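Local coordinates for hypothetical protein (Nostoc punctiforme, PDB 2O62), which is of unknown function but, as a DUF3598-family protein built from two calycin-like beta domains, may bind a small ligand, at residues R177-T182 and T188-A193; C38-N43 and R49-R54; V152-Y155 and P160-I163; S90-E95 and T222-V227; F98-R103 and S243-R248. One frame throughout, in Å; residues are numbered along the deposited sequence.

How the contacts relate
Contacts 1, 2 and 3 each lie within one beta hairpin, whereas contacts 4 and 5 join the N-terminal sheet to the C-terminal barrel. Contact 2 belongs to the N-terminal sheet and lies on the far side of the chain's centre from contact 1, about 43 Å away between centres. Contacts 1 and 3 share the barrel, where strands 162-172 and 178-184 are neighbours, with centres about 25 Å apart. Strand 93-100 serves both interdomain contacts, which are about 23 Å apart between centres. No active site is known; glycerol, probably from the crystallisation liquor, hydrogen-bonds to Gln-180 and Thr-192 of contact 1 and to Ser-90 and Arg-246 at contacts 4 and 5.

Contact 1: R177-T182 and T188-A193; sequences RLMQST and TITSTA
Thr-188 lies just before the first paired residue of segment 188-193, its CG2 3.6 Å from Ser-181 OG of segment 177-182, while its hydroxyl turns to Ser-183. Ile-189 follows with two backbone bonds to Thr-182, N to O and O to N. Its carbonyl oxygen accepts a hydrogen bond from a water, which lies 2.9 Å from Thr-182 OG1. That OG1 receives Gln-180 NE2 at 2.8 Å, in the plane of the amide, which limits the amide's rotation. Thr-190 sits on the other face, opposite Ser-181 in a non-hydrogen-bonded pair whose hydroxyls meet, OG to OG1, at 2.8 Å. The serine OG is anti to its own backbone N (chi1 -174°), which carries it across to this threonine. Thr-190 CG2 lies against the selenium of Met-179, a selenomethionine, at 3.7 Å. Ser-191 returns to the ladder, bonding to Gln-180 in both directions nearly along the C=O axis. Thr-192 CG2 meets the edge of the Arg-177 guanidinium, 3.4 Å from NE; the far end of that arginine forms a salt bridge with Asp-173. Ala-193 closes the pairing with two bonds to Leu-178, and the two CB atoms lie 4.2 Å apart on the face that carries Gln-180 and Thr-182. The two-residue repeat of bonded pairs is that of an antiparallel beta hairpin, here in the wall of the closed C-terminal barrel, consistent with the calycin clan.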
# COMPACT_ATOMS: atom_id res chain seq x y z
N ARG A 177 -9.27 -24.04 -4.70
CA ARG A 177 -8.28 -23.26 -3.99
C ARG A 177 -7.54 -22.40 -4.99
O ARG A 177 -7.62 -22.59 -6.19
CB ARG A 177 -7.32 -24.19 -3.26
CG ARG A 177 -8.02 -25.08 -2.20
CD ARG A 177 -7.00 -25.94 -1.43
NE ARG A 177 -6.10 -26.62 -2.36
CZ ARG A 177 -6.10 -27.92 -2.68
NH1 ARG A 177 -6.97 -28.77 -2.13
NH2 ARG A 177 -5.21 -28.37 -3.56
N LEU A 178 -6.84 -21.41 -4.47
CA LEU A 178 -6.09 -20.48 -5.27
C LEU A 178 -4.64 -20.95 -5.30
O LEU A 178 -4.11 -21.40 -4.29
CB LEU A 178 -6.22 -19.08 -4.66
CG LEU A 178 -5.85 -17.95 -5.59
CD1 LEU A 178 -6.99 -17.71 -6.61
CD2 LEU A 178 -5.50 -16.65 -4.87
N MSE A 179 -4.04 -20.95 -6.49
CA MSE A 179 -2.61 -21.20 -6.68
C MSE A 179 -2.02 -19.87 -7.10
O MSE A 179 -2.49 -19.27 -8.05
CB MSE A 179 -2.44 -22.22 -7.81
CG MSE A 179 -1.06 -22.85 -8.00
SE MSE A 179 0.31 -21.79 -8.97
CE MSE A 179 -0.66 -20.83 -10.45
N GLN A 180 -1.01 -19.39 -6.38
CA GLN A 180 -0.32 -18.15 -6.72
C GLN A 180 1.18 -18.41 -6.82
O GLN A 180 1.76 -19.01 -5.90
CB GLN A 180 -0.53 -17.06 -5.70
CG GLN A 180 0.14 -15.76 -6.15
CD GLN A 180 -0.14 -14.60 -5.24
OE1 GLN A 180 -1.23 -14.50 -4.68
NE2 GLN A 180 0.82 -13.69 -5.10
N SER A 181 1.78 -17.99 -7.93
CA SER A 181 3.20 -18.09 -8.17
C SER A 181 3.69 -16.71 -8.45
O SER A 181 3.24 -16.09 -9.42
CB SER A 181 3.51 -18.96 -9.37
OG SER A 181 4.92 -19.12 -9.45
N THR A 182 4.60 -16.23 -7.62
CA THR A 182 5.10 -14.88 -7.73
C THR A 182 6.63 -14.89 -7.86
O THR A 182 7.35 -15.41 -6.97
CB THR A 182 4.70 -14.09 -6.50
OG1 THR A 182 3.33 -14.36 -6.18
CG2 THR A 182 4.85 -12.63 -6.72
N THR A 188 11.36 -16.97 -6.77
CA THR A 188 9.96 -17.36 -7.02
C THR A 188 9.35 -18.08 -5.80
O THR A 188 10.01 -18.94 -5.20
CB THR A 188 9.85 -18.24 -8.26
OG1 THR A 188 10.36 -17.50 -9.39
CG2 THR A 188 8.41 -18.62 -8.51
N ILE A 189 8.12 -17.71 -5.45
CA ILE A 189 7.37 -18.40 -4.38
C ILE A 189 6.00 -18.81 -4.92
O ILE A 189 5.30 -17.98 -5.45
CB ILE A 189 7.19 -17.50 -3.19
CG1 ILE A 189 8.55 -17.18 -2.57
CG2 ILE A 189 6.19 -18.14 -2.19
CD1 ILE A 189 8.53 -15.96 -1.72
N THR A 190 5.71 -20.11 -4.88
CA THR A 190 4.48 -20.68 -5.36
C THR A 190 3.77 -21.32 -4.18
O THR A 190 4.31 -22.17 -3.55
CB THR A 190 4.74 -21.68 -6.42
OG1 THR A 190 5.50 -21.07 -7.47
CG2 THR A 190 3.45 -22.22 -6.98
N SER A 191 2.57 -20.85 -3.86
CA SER A 191 1.81 -21.37 -2.69
C SER A 191 0.35 -21.47 -3.02
O SER A 191 -0.17 -20.70 -3.81
CB SER A 191 1.97 -20.47 -1.47
OG SER A 191 1.32 -21.03 -0.33
N THR A 192 -0.31 -22.42 -2.40
CA THR A 192 -1.76 -22.57 -2.49
C THR A 192 -2.43 -21.82 -1.35
O THR A 192 -1.85 -21.71 -0.28
CB THR A 192 -2.06 -24.05 -2.49
OG1 THR A 192 -1.45 -24.60 -3.67
CG2 THR A 192 -3.51 -24.36 -2.47
N ALA A 193 -3.61 -21.26 -1.61
CA ALA A 193 -4.40 -20.56 -0.62
C ALA A 193 -5.85 -21.00 -0.65
O ALA A 193 -6.36 -21.53 -1.65
CB ALA A 193 -4.34 -19.12 -0.89
O HOH W 1 3.25 -16.39 -4.14

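Contact 2: C38-N43 and R49-R54; sequences CLEGLN and RLTLSR
An antiparallel hairpin of the N-terminal sheet brings Leu-39 against Leu-50 and Glu-40 against Arg-49. Two hydrogen-bonded pairs hold the backbones: Cys-38 with Thr-51, and Glu-40 with Arg-49, each bonded in both directions. Between them Leu-39 and Leu-50 form a non-hydrogen-bonded pair on the opposite face. Their side chains extend alongside each other in a common direction, with CD2 of Leu-39 3.6 Å from CD1 of Leu-50; Leu-13 flanks the first and Phe-64 the second.

Glu-40, Arg-49 and Thr-51 carry the polar contacts on the other face. Glu-40 CG stands between the backbone N and the carbonyl carbon (chi1 68°), a crowded position that lays the side chain alongside Arg-49, and OE2 comes 3.4 Å from Arg-49 CD. The carboxylate and guanidinium planes are perpendicular, and OE2 remains 4.2 Å from NH1, beyond a salt bridge. Water fills the step: one molecule donates to Glu-40 OE2 at 2.6 Å and accepts a longer bond, 3.3 Å, from Arg-49 NH1. A second water lies 2.6 Å from the same OE2 and 2.7 Å from Thr-51 OG1. The direct ionic partner of Arg-49 is Glu-63 on the next strand, reached through NH2. Leu-42 CD1 lies over the centre of the guanidinium, 3.6 Å above its plane, so that face meets a methyl group while Glu-40 OE2 lies near its edge. Leucines meet on one face and watered polar groups on the other, and the alternating hydrogen-bonded and non-hydrogen-bonded pairs are those of an antiparallel beta hairpin.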
# COMPACT_ATOMS: atom_id res chain seq x y z
N CYS A 38 -5.59 19.69 1.17
CA CYS A 38 -4.86 20.62 0.31
C CYS A 38 -3.38 20.58 0.68
O CYS A 38 -3.00 20.75 1.81
CB CYS A 38 -5.37 22.05 0.38
SG CYS A 38 -4.43 23.22 -0.65
N LEU A 39 -2.57 20.31 -0.33
CA LEU A 39 -1.12 20.37 -0.20
C LEU A 39 -0.68 21.48 -1.13
O LEU A 39 -0.82 21.40 -2.36
CB LEU A 39 -0.41 19.08 -0.61
CG LEU A 39 -0.50 17.86 0.29
CD1 LEU A 39 0.12 16.64 -0.41
CD2 LEU A 39 0.24 18.14 1.62
N GLU A 40 -0.14 22.52 -0.55
CA GLU A 40 0.30 23.65 -1.32
C GLU A 40 1.75 23.98 -1.00
O GLU A 40 2.18 23.89 0.14
CB GLU A 40 -0.59 24.83 -1.04
CG GLU A 40 -0.49 25.42 0.35
CD GLU A 40 -1.65 26.37 0.67
OE1 GLU A 40 -1.92 27.26 -0.19
OE2 GLU A 40 -2.28 26.22 1.76
N GLY A 41 2.51 24.39 -2.02
CA GLY A 41 3.88 24.79 -1.82
C GLY A 41 3.96 26.27 -1.58
O GLY A 41 3.20 27.05 -2.18
N LEU A 42 4.86 26.66 -0.69
CA LEU A 42 5.13 28.07 -0.40
C LEU A 42 6.62 28.31 -0.52
O LEU A 42 7.43 27.38 -0.45
CB LEU A 42 4.70 28.40 1.04
CG LEU A 42 3.27 28.02 1.47
CD1 LEU A 42 3.03 28.40 2.94
CD2 LEU A 42 2.28 28.70 0.60
N ASN A 43 6.97 29.58 -0.62
CA ASN A 43 8.35 30.02 -0.67
C ASN A 43 9.19 29.20 -1.63
O ASN A 43 10.13 28.53 -1.24
CB ASN A 43 8.98 30.06 0.74
CG ASN A 43 8.24 31.04 1.66
OD1 ASN A 43 7.67 30.62 2.67
ND2 ASN A 43 8.19 32.32 1.27
N ARG A 49 2.49 23.38 2.92
CA ARG A 49 1.43 23.48 3.90
C ARG A 49 0.34 22.47 3.59
O ARG A 49 -0.17 22.38 2.47
CB ARG A 49 0.82 24.85 3.93
CG ARG A 49 -0.39 24.93 4.87
CD ARG A 49 -0.98 26.30 4.86
NE ARG A 49 -0.05 27.19 5.51
CZ ARG A 49 0.08 28.49 5.25
NH1 ARG A 49 -0.67 29.07 4.32
NH2 ARG A 49 0.98 29.20 5.92
N LEU A 50 -0.01 21.69 4.61
CA LEU A 50 -1.06 20.70 4.49
C LEU A 50 -2.28 21.16 5.26
O LEU A 50 -2.17 21.54 6.42
CB LEU A 50 -0.55 19.38 5.06
CG LEU A 50 -1.53 18.20 5.09
CD1 LEU A 50 -0.79 16.92 4.89
CD2 LEU A 50 -2.35 18.12 6.40
N THR A 51 -3.45 21.18 4.60
CA THR A 51 -4.71 21.57 5.26
C THR A 51 -5.65 20.41 5.01
O THR A 51 -6.07 20.23 3.88
CB THR A 51 -5.30 22.88 4.72
OG1 THR A 51 -4.35 23.95 4.82
CG2 THR A 51 -6.53 23.29 5.53
N LEU A 52 -5.90 19.61 6.05
CA LEU A 52 -6.84 18.50 6.01
C LEU A 52 -8.16 18.88 6.70
O LEU A 52 -8.21 19.13 7.92
CB LEU A 52 -6.25 17.25 6.64
CG LEU A 52 -7.18 16.03 6.77
CD1 LEU A 52 -7.66 15.56 5.44
CD2 LEU A 52 -6.46 14.92 7.48
N SER A 53 -9.22 18.97 5.90
CA SER A 53 -10.58 19.16 6.40
C SER A 53 -11.32 17.83 6.28
O SER A 53 -11.30 17.20 5.23
CB SER A 53 -11.31 20.23 5.59
OG SER A 53 -10.59 21.43 5.60
N ARG A 54 -11.96 17.41 7.37
CA ARG A 54 -12.86 16.23 7.34
C ARG A 54 -14.24 16.58 7.93
O ARG A 54 -14.36 17.38 8.85
CB ARG A 54 -12.25 15.05 8.10
CG ARG A 54 -11.09 14.37 7.37
CD ARG A 54 -10.24 13.54 8.27
NE ARG A 54 -9.74 14.36 9.35
CZ ARG A 54 -8.96 13.93 10.34
NH1 ARG A 54 -8.54 12.68 10.38
NH2 ARG A 54 -8.58 14.79 11.29
O HOH W 2 -2.79 23.86 2.62
O HOH W 3 -3.54 28.10 3.11

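Contact 3: V152-Y155 and P160-I163; sequences VTIY and PPDI
Tyr-155 and Asp-162 meet almost perpendicularly, the phenol ring and the carboxylate plane standing 84° apart. The tyrosine hydroxyl donates to Asp-162 OD2 at 2.6 Å, and OD2 accepts with its anti lone pair, the one turned away from the other carboxylate oxygen. OD2 lies at the edge of the ring, near its plane. The tyrosine CG is anti to its carbonyl carbon (chi1 -60°), which brings the ring over to segment 160-163, and Pro-160 O approaches CE2 obliquely at 3.8 Å. Arg-159, in the connecting turn, adds a cation-pi contact to the same ring, and Tyr-164 touches the tyrosine side chain. With a phenylalanine in its place, the Asp-162 carboxylate would probably lose this hydrogen-bond donor and be freer to turn.

These groups sit at the end of the hairpin of strands 145-155 and 162-172, the first two strands of the C-terminal beta barrel. Thr-153 and Asp-162 form a hydrogen-bonded pair, joined by N to O bonds of 2.9 Å each way. On the other face, Val-152 and Pro-161 are neighbours with their side chains aligned, CG1 of the valine 4.0 Å from CB of the proline. Ile-154 crosses that proline ring at a slant instead, with CG2 at 4.1 Å from CB. Thr-153 OG1 turns to Thr-263 on strand 259-269, which pairs with the other edge of strand 145-155, closing the barrel.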
# COMPACT_ATOMS: atom_id res chain seq x y z
N VAL A 152 10.70 -1.42 -8.62
CA VAL A 152 11.77 -0.57 -8.15
C VAL A 152 11.79 -0.66 -6.62
O VAL A 152 10.75 -0.42 -5.97
CB VAL A 152 11.51 0.91 -8.50
CG1 VAL A 152 12.66 1.81 -8.06
CG2 VAL A 152 11.28 1.05 -10.00
N THR A 153 12.98 -0.92 -6.07
CA THR A 153 13.20 -0.93 -4.63
C THR A 153 14.09 0.24 -4.35
O THR A 153 15.19 0.41 -4.94
CB THR A 153 13.82 -2.26 -4.10
OG1 THR A 153 12.94 -3.37 -4.42
CG2 THR A 153 14.04 -2.18 -2.57
N ILE A 154 13.61 1.06 -3.42
CA ILE A 154 14.38 2.16 -2.87
C ILE A 154 14.68 1.94 -1.37
O ILE A 154 14.00 1.19 -0.69
CB ILE A 154 13.67 3.51 -3.08
CG1 ILE A 154 12.30 3.54 -2.46
CG2 ILE A 154 13.59 3.85 -4.58
CD1 ILE A 154 11.63 4.91 -2.63
N TYR A 155 15.71 2.64 -0.90
CA TYR A 155 16.33 2.37 0.40
C TYR A 155 16.36 3.62 1.23
O TYR A 155 16.39 4.71 0.72
CB TYR A 155 17.75 1.82 0.21
CG TYR A 155 17.69 0.53 -0.58
CD1 TYR A 155 17.48 -0.69 0.04
CD2 TYR A 155 17.88 0.53 -1.95
CE1 TYR A 155 17.40 -1.88 -0.68
CE2 TYR A 155 17.81 -0.64 -2.69
CZ TYR A 155 17.59 -1.85 -2.04
OH TYR A 155 17.50 -3.02 -2.75
N PRO A 160 21.60 3.66 -4.29
CA PRO A 160 20.89 3.65 -5.57
C PRO A 160 19.78 2.61 -5.64
O PRO A 160 19.90 1.54 -5.06
CB PRO A 160 21.98 3.36 -6.60
CG PRO A 160 23.28 3.53 -5.89
CD PRO A 160 23.01 3.27 -4.44
N PRO A 161 18.67 2.93 -6.30
CA PRO A 161 17.58 1.96 -6.40
C PRO A 161 17.94 0.70 -7.15
O PRO A 161 18.80 0.75 -8.01
CB PRO A 161 16.49 2.73 -7.18
CG PRO A 161 16.86 4.16 -7.01
CD PRO A 161 18.32 4.21 -6.94
N ASP A 162 17.28 -0.39 -6.81
CA ASP A 162 17.36 -1.63 -7.54
C ASP A 162 16.11 -1.89 -8.38
O ASP A 162 15.04 -1.45 -8.02
CB ASP A 162 17.56 -2.77 -6.56
CG ASP A 162 18.97 -2.80 -6.01
OD1 ASP A 162 19.90 -2.77 -6.83
OD2 ASP A 162 19.15 -2.89 -4.78
N ILE A 163 16.30 -2.54 -9.53
CA ILE A 163 15.22 -2.81 -10.48
C ILE A 163 15.17 -4.31 -10.74
O ILE A 163 16.20 -4.92 -10.98
CB ILE A 163 15.44 -2.03 -11.81
CG1 ILE A 163 15.34 -0.53 -11.56
CG2 ILE A 163 14.41 -2.41 -12.85
CD1 ILE A 163 15.97 0.31 -12.62

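Contact 4: S90-E95 and T222-V227; sequences SEFGGE and TSPLKV
The ring of Phe-92 meets two residues of segment 222-227, Pro-224 and Val-227, and nothing polar passes between the segments. Pro-224 CG comes within 3.7 Å of Phe-92 CE2, the proline side chain set roughly square to that of the phenylalanine. Val-227 CG2 lies 3.7 Å from Phe-92 CD2 and 3.8 Å from Phe-92 CB, so the methyl rests beside the root of the aromatic side chain. Both approaches to the ring are oblique. Phe-92 CG stands anti to the backbone N (chi1 -170°), the torsion that sends the ring over to the barrel; on the valine it is the branch anti to the carbonyl carbon, CG2, that receives it.

A second shell adds to these three. Phe-111, on strand 103-111, meets the Phe-92 ring with the planes at about 50° and also touches Pro-224 and Val-227. Leu-233 packs on both Phe-92 and Val-227, while Leu-235 and Leu-86 add further contacts to the phenylalanine. Backbone bonds set the pieces in place: Phe-92 pairs with Phe-111, and Ser-223, just before the proline, with Gln-211. The side chain of Ser-223 bonds to Gln-109, a polar link from the barrel to the N-terminal sheet next to the apolar one. Lys-226 bonds to the backbone O of Asn-114, in the loop after strand 103-111.

With no hydrogen bond or charge pair between segments 90-95 and 222-227, their direct contact probably rests on apolar contact round the buried Phe-92 ring, while directional bonds between the domains come from neighbours of the apolar trio, such as Ser-223 and Lys-226.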
# COMPACT_ATOMS: atom_id res chain seq x y z
N SER A 90 5.81 -0.67 20.03
CA SER A 90 5.63 -0.13 18.70
C SER A 90 4.98 -1.17 17.87
O SER A 90 5.68 -2.05 17.39
CB SER A 90 6.96 0.21 18.05
OG SER A 90 7.57 1.34 18.67
N GLU A 91 3.66 -1.05 17.67
CA GLU A 91 2.91 -1.99 16.84
C GLU A 91 3.30 -1.94 15.37
O GLU A 91 3.75 -0.93 14.87
CB GLU A 91 1.40 -1.72 16.95
CG GLU A 91 0.80 -2.01 18.32
CD GLU A 91 -0.59 -1.41 18.55
OE1 GLU A 91 -1.03 -0.48 17.82
OE2 GLU A 91 -1.23 -1.88 19.51
N PHE A 92 3.05 -3.03 14.67
CA PHE A 92 3.24 -3.07 13.23
C PHE A 92 2.07 -2.33 12.55
O PHE A 92 0.99 -2.15 13.11
CB PHE A 92 3.30 -4.51 12.75
CG PHE A 92 3.73 -4.68 11.31
CD1 PHE A 92 4.90 -4.09 10.85
CD2 PHE A 92 3.01 -5.49 10.47
CE1 PHE A 92 5.30 -4.27 9.57
CE2 PHE A 92 3.40 -5.70 9.18
CZ PHE A 92 4.54 -5.08 8.73
N GLY A 93 2.33 -1.87 11.34
CA GLY A 93 1.39 -1.08 10.57
C GLY A 93 2.10 -0.11 9.65
O GLY A 93 3.32 -0.20 9.49
N GLY A 94 1.35 0.80 9.05
CA GLY A 94 1.95 1.82 8.20
C GLY A 94 1.04 2.03 6.99
O GLY A 94 0.00 1.40 6.86
N GLU A 95 1.47 2.92 6.10
CA GLU A 95 0.65 3.37 4.98
C GLU A 95 1.36 3.10 3.66
O GLU A 95 2.55 3.40 3.52
CB GLU A 95 0.42 4.86 5.11
CG GLU A 95 -0.35 5.50 3.96
CD GLU A 95 -0.50 7.00 4.09
OE1 GLU A 95 0.05 7.58 5.05
OE2 GLU A 95 -1.14 7.62 3.23
N THR A 222 -2.37 -7.09 1.95
CA THR A 222 -1.76 -8.37 2.33
C THR A 222 -1.06 -8.18 3.68
O THR A 222 -0.22 -7.30 3.82
CB THR A 222 -0.80 -8.91 1.22
OG1 THR A 222 -1.58 -9.12 0.03
CG2 THR A 222 -0.14 -10.21 1.62
N SER A 223 -1.46 -8.98 4.66
CA SER A 223 -1.09 -8.83 6.05
C SER A 223 -0.49 -10.11 6.60
O SER A 223 -1.08 -11.18 6.41
CB SER A 223 -2.30 -8.53 6.93
OG SER A 223 -2.97 -7.35 6.45
N PRO A 224 0.63 -10.00 7.36
CA PRO A 224 1.11 -11.14 8.14
C PRO A 224 -0.01 -11.76 9.00
O PRO A 224 -0.81 -11.04 9.55
CB PRO A 224 2.20 -10.52 9.03
CG PRO A 224 2.60 -9.25 8.35
CD PRO A 224 1.46 -8.80 7.55
N LEU A 225 -0.10 -13.09 9.08
CA LEU A 225 -1.07 -13.69 9.99
C LEU A 225 -0.76 -13.33 11.45
O LEU A 225 -1.66 -13.23 12.27
CB LEU A 225 -1.12 -15.21 9.81
CG LEU A 225 -1.68 -15.63 8.44
CD1 LEU A 225 -1.55 -17.15 8.22
CD2 LEU A 225 -3.13 -15.15 8.26
N LYS A 226 0.52 -13.21 11.77
CA LYS A 226 0.93 -12.78 13.11
C LYS A 226 2.29 -12.21 13.01
O LYS A 226 3.18 -12.85 12.45
CB LYS A 226 0.98 -13.92 14.12
CG LYS A 226 1.24 -13.41 15.61
CD LYS A 226 1.05 -14.48 16.66
CE LYS A 226 0.84 -13.91 18.10
NZ LYS A 226 1.94 -13.03 18.51
N VAL A 227 2.47 -11.02 13.53
CA VAL A 227 3.78 -10.44 13.66
C VAL A 227 4.55 -11.20 14.73
O VAL A 227 4.13 -11.23 15.88
CB VAL A 227 3.67 -8.95 13.99
CG1 VAL A 227 5.03 -8.36 14.21
CG2 VAL A 227 2.96 -8.25 12.91

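Contact 5: F98-R103 and S243-R248; sequences FVHENR and SDLRQR
Phe-98 reaches from the N-terminal sheet to Gln-247 of the barrel, the two side chains overlapping as they extend from facing strands. The ring carbon CD2 lies 3.6 Å from Gln-247 OE1 and 3.9 Å from Gln-247 CB, with the ring and amide planes 43° apart. At its edge and in its plane, the ring meets the backbone of Arg-248, whose carbonyl carbon C is 4.0 Å from CE2. The phenylalanine CG is anti to the carbonyl carbon (chi1 -52°), which points the ring into this interface, where Trp-239 touches the phenylalanine side chain as well. With an alanine here, a gap would probably open beside Gln-247 and Trp-239, leaving Gln-247 CB without its apolar neighbour.

Val-99 directs its side chain away, but its backbone O takes part through water: one molecule donates to this oxygen at 2.9 Å and to Gln-247 OE1 at a short 2.5 Å. The other end of the amide, NE2, bonds to Thr-266, so both polar ends of this buried glutamine have partners.

His-100 follows, its CE1 4.2 Å from Leu-245 CD2 in an oblique approach, with Trp-239 and Ile-241 also touching the His-100 side chain. From His-100 to Arg-103 the chain makes a type II' turn, closed by backbone bonds in both directions between those residues. Arg-103 then forms a salt bridge with Asp-217, in a loop of the C-terminal domain. The strand axes of 98-100 and 245-248 are 9.5 Å apart, a face-to-face spacing characteristic of two beta sheets packed through their side chains, here between the N-terminal sheet and the C-terminal barrel, both of calycin-clan families.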
# COMPACT_ATOMS: atom_id res chain seq x y z
N PHE A 98 -0.51 5.07 -3.23
CA PHE A 98 -0.37 5.09 -4.68
C PHE A 98 -0.90 6.39 -5.30
O PHE A 98 -2.00 6.83 -4.96
CB PHE A 98 -1.10 3.90 -5.35
CG PHE A 98 -0.76 2.56 -4.78
CD1 PHE A 98 -1.49 2.02 -3.71
CD2 PHE A 98 0.24 1.78 -5.37
CE1 PHE A 98 -1.21 0.77 -3.21
CE2 PHE A 98 0.53 0.53 -4.85
CZ PHE A 98 -0.17 0.04 -3.79
N VAL A 99 -0.14 6.96 -6.22
CA VAL A 99 -0.54 8.09 -7.02
C VAL A 99 -0.64 7.62 -8.48
O VAL A 99 0.23 6.92 -9.00
CB VAL A 99 0.45 9.20 -6.88
CG1 VAL A 99 0.05 10.39 -7.75
CG2 VAL A 99 0.57 9.59 -5.40
N HIS A 100 -1.74 7.97 -9.13
CA HIS A 100 -1.96 7.68 -10.55
C HIS A 100 -2.89 8.70 -11.18
O HIS A 100 -4.09 8.72 -10.86
CB HIS A 100 -2.59 6.30 -10.71
CG HIS A 100 -2.88 5.93 -12.13
ND1 HIS A 100 -1.90 5.44 -12.98
CD2 HIS A 100 -4.02 5.96 -12.85
CE1 HIS A 100 -2.44 5.21 -14.17
NE2 HIS A 100 -3.71 5.53 -14.12
N GLU A 101 -2.34 9.57 -12.02
CA GLU A 101 -3.12 10.56 -12.75
C GLU A 101 -3.92 11.43 -11.75
O GLU A 101 -3.31 12.10 -10.92
CB GLU A 101 -3.98 9.87 -13.84
CG GLU A 101 -3.11 9.13 -14.88
CD GLU A 101 -3.88 8.50 -16.04
OE1 GLU A 101 -5.14 8.40 -15.97
OE2 GLU A 101 -3.21 8.06 -17.01
N ASN A 102 -5.25 11.41 -11.80
CA ASN A 102 -6.09 12.26 -10.93
C ASN A 102 -6.46 11.63 -9.58
O ASN A 102 -7.33 12.14 -8.90
CB ASN A 102 -7.41 12.69 -11.64
CG ASN A 102 -8.46 11.55 -11.72
OD1 ASN A 102 -8.13 10.42 -12.18
ND2 ASN A 102 -9.73 11.85 -11.32
N ARG A 103 -5.87 10.49 -9.26
CA ARG A 103 -6.25 9.68 -8.11
C ARG A 103 -5.08 9.41 -7.20
O ARG A 103 -3.94 9.28 -7.66
CB ARG A 103 -6.77 8.31 -8.57
CG ARG A 103 -8.15 8.32 -9.21
CD ARG A 103 -9.32 8.58 -8.27
NE ARG A 103 -9.08 7.95 -6.98
CZ ARG A 103 -9.32 6.69 -6.68
NH1 ARG A 103 -9.99 5.93 -7.54
NH2 ARG A 103 -8.95 6.21 -5.50
N SER A 243 -8.36 -2.75 -15.60
CA SER A 243 -8.50 -4.22 -15.67
C SER A 243 -7.18 -4.94 -16.00
O SER A 243 -7.00 -6.09 -15.63
CB SER A 243 -9.59 -4.66 -16.66
OG SER A 243 -9.19 -4.35 -17.98
N ASP A 244 -6.25 -4.25 -16.67
CA ASP A 244 -4.99 -4.88 -17.13
C ASP A 244 -3.75 -4.18 -16.57
O ASP A 244 -2.64 -4.36 -17.07
CB ASP A 244 -4.94 -4.88 -18.66
CG ASP A 244 -5.16 -3.48 -19.25
OD1 ASP A 244 -5.19 -2.44 -18.50
OD2 ASP A 244 -5.35 -3.42 -20.48
N LEU A 245 -3.93 -3.39 -15.52
CA LEU A 245 -2.84 -2.67 -14.88
C LEU A 245 -2.97 -2.70 -13.35
O LEU A 245 -3.97 -2.23 -12.79
CB LEU A 245 -2.79 -1.22 -15.38
CG LEU A 245 -1.68 -0.35 -14.78
CD1 LEU A 245 -0.32 -0.81 -15.23
CD2 LEU A 245 -1.93 1.15 -15.12
N ARG A 246 -1.94 -3.21 -12.66
CA ARG A 246 -1.96 -3.30 -11.22
C ARG A 246 -0.64 -2.85 -10.66
O ARG A 246 0.43 -3.13 -11.24
CB ARG A 246 -2.19 -4.74 -10.80
CG ARG A 246 -2.35 -4.93 -9.29
CD ARG A 246 -3.39 -5.99 -8.99
NE ARG A 246 -3.54 -6.29 -7.55
CZ ARG A 246 -3.03 -7.36 -6.94
NH1 ARG A 246 -2.22 -8.20 -7.58
NH2 ARG A 246 -3.29 -7.57 -5.64
N GLN A 247 -0.69 -2.15 -9.54
CA GLN A 247 0.51 -1.88 -8.80
C GLN A 247 0.44 -2.58 -7.47
O GLN A 247 -0.62 -2.75 -6.90
CB GLN A 247 0.75 -0.36 -8.60
CG GLN A 247 1.21 0.34 -9.85
CD GLN A 247 1.64 1.75 -9.63
OE1 GLN A 247 1.05 2.47 -8.86
NE2 GLN A 247 2.76 2.14 -10.27
N ARG A 248 1.60 -2.97 -6.98
CA ARG A 248 1.75 -3.49 -5.61
C ARG A 248 2.86 -2.71 -4.90
O ARG A 248 3.88 -2.38 -5.51
CB ARG A 248 2.06 -4.97 -5.64
CG ARG A 248 0.93 -5.79 -6.24
CD ARG A 248 1.23 -7.26 -6.18
NE ARG A 248 2.18 -7.70 -7.24
CZ ARG A 248 3.41 -8.18 -7.02
NH1 ARG A 248 3.90 -8.32 -5.79
NH2 ARG A 248 4.18 -8.56 -8.02
O HOH W 4 2.01 4.70 -8.38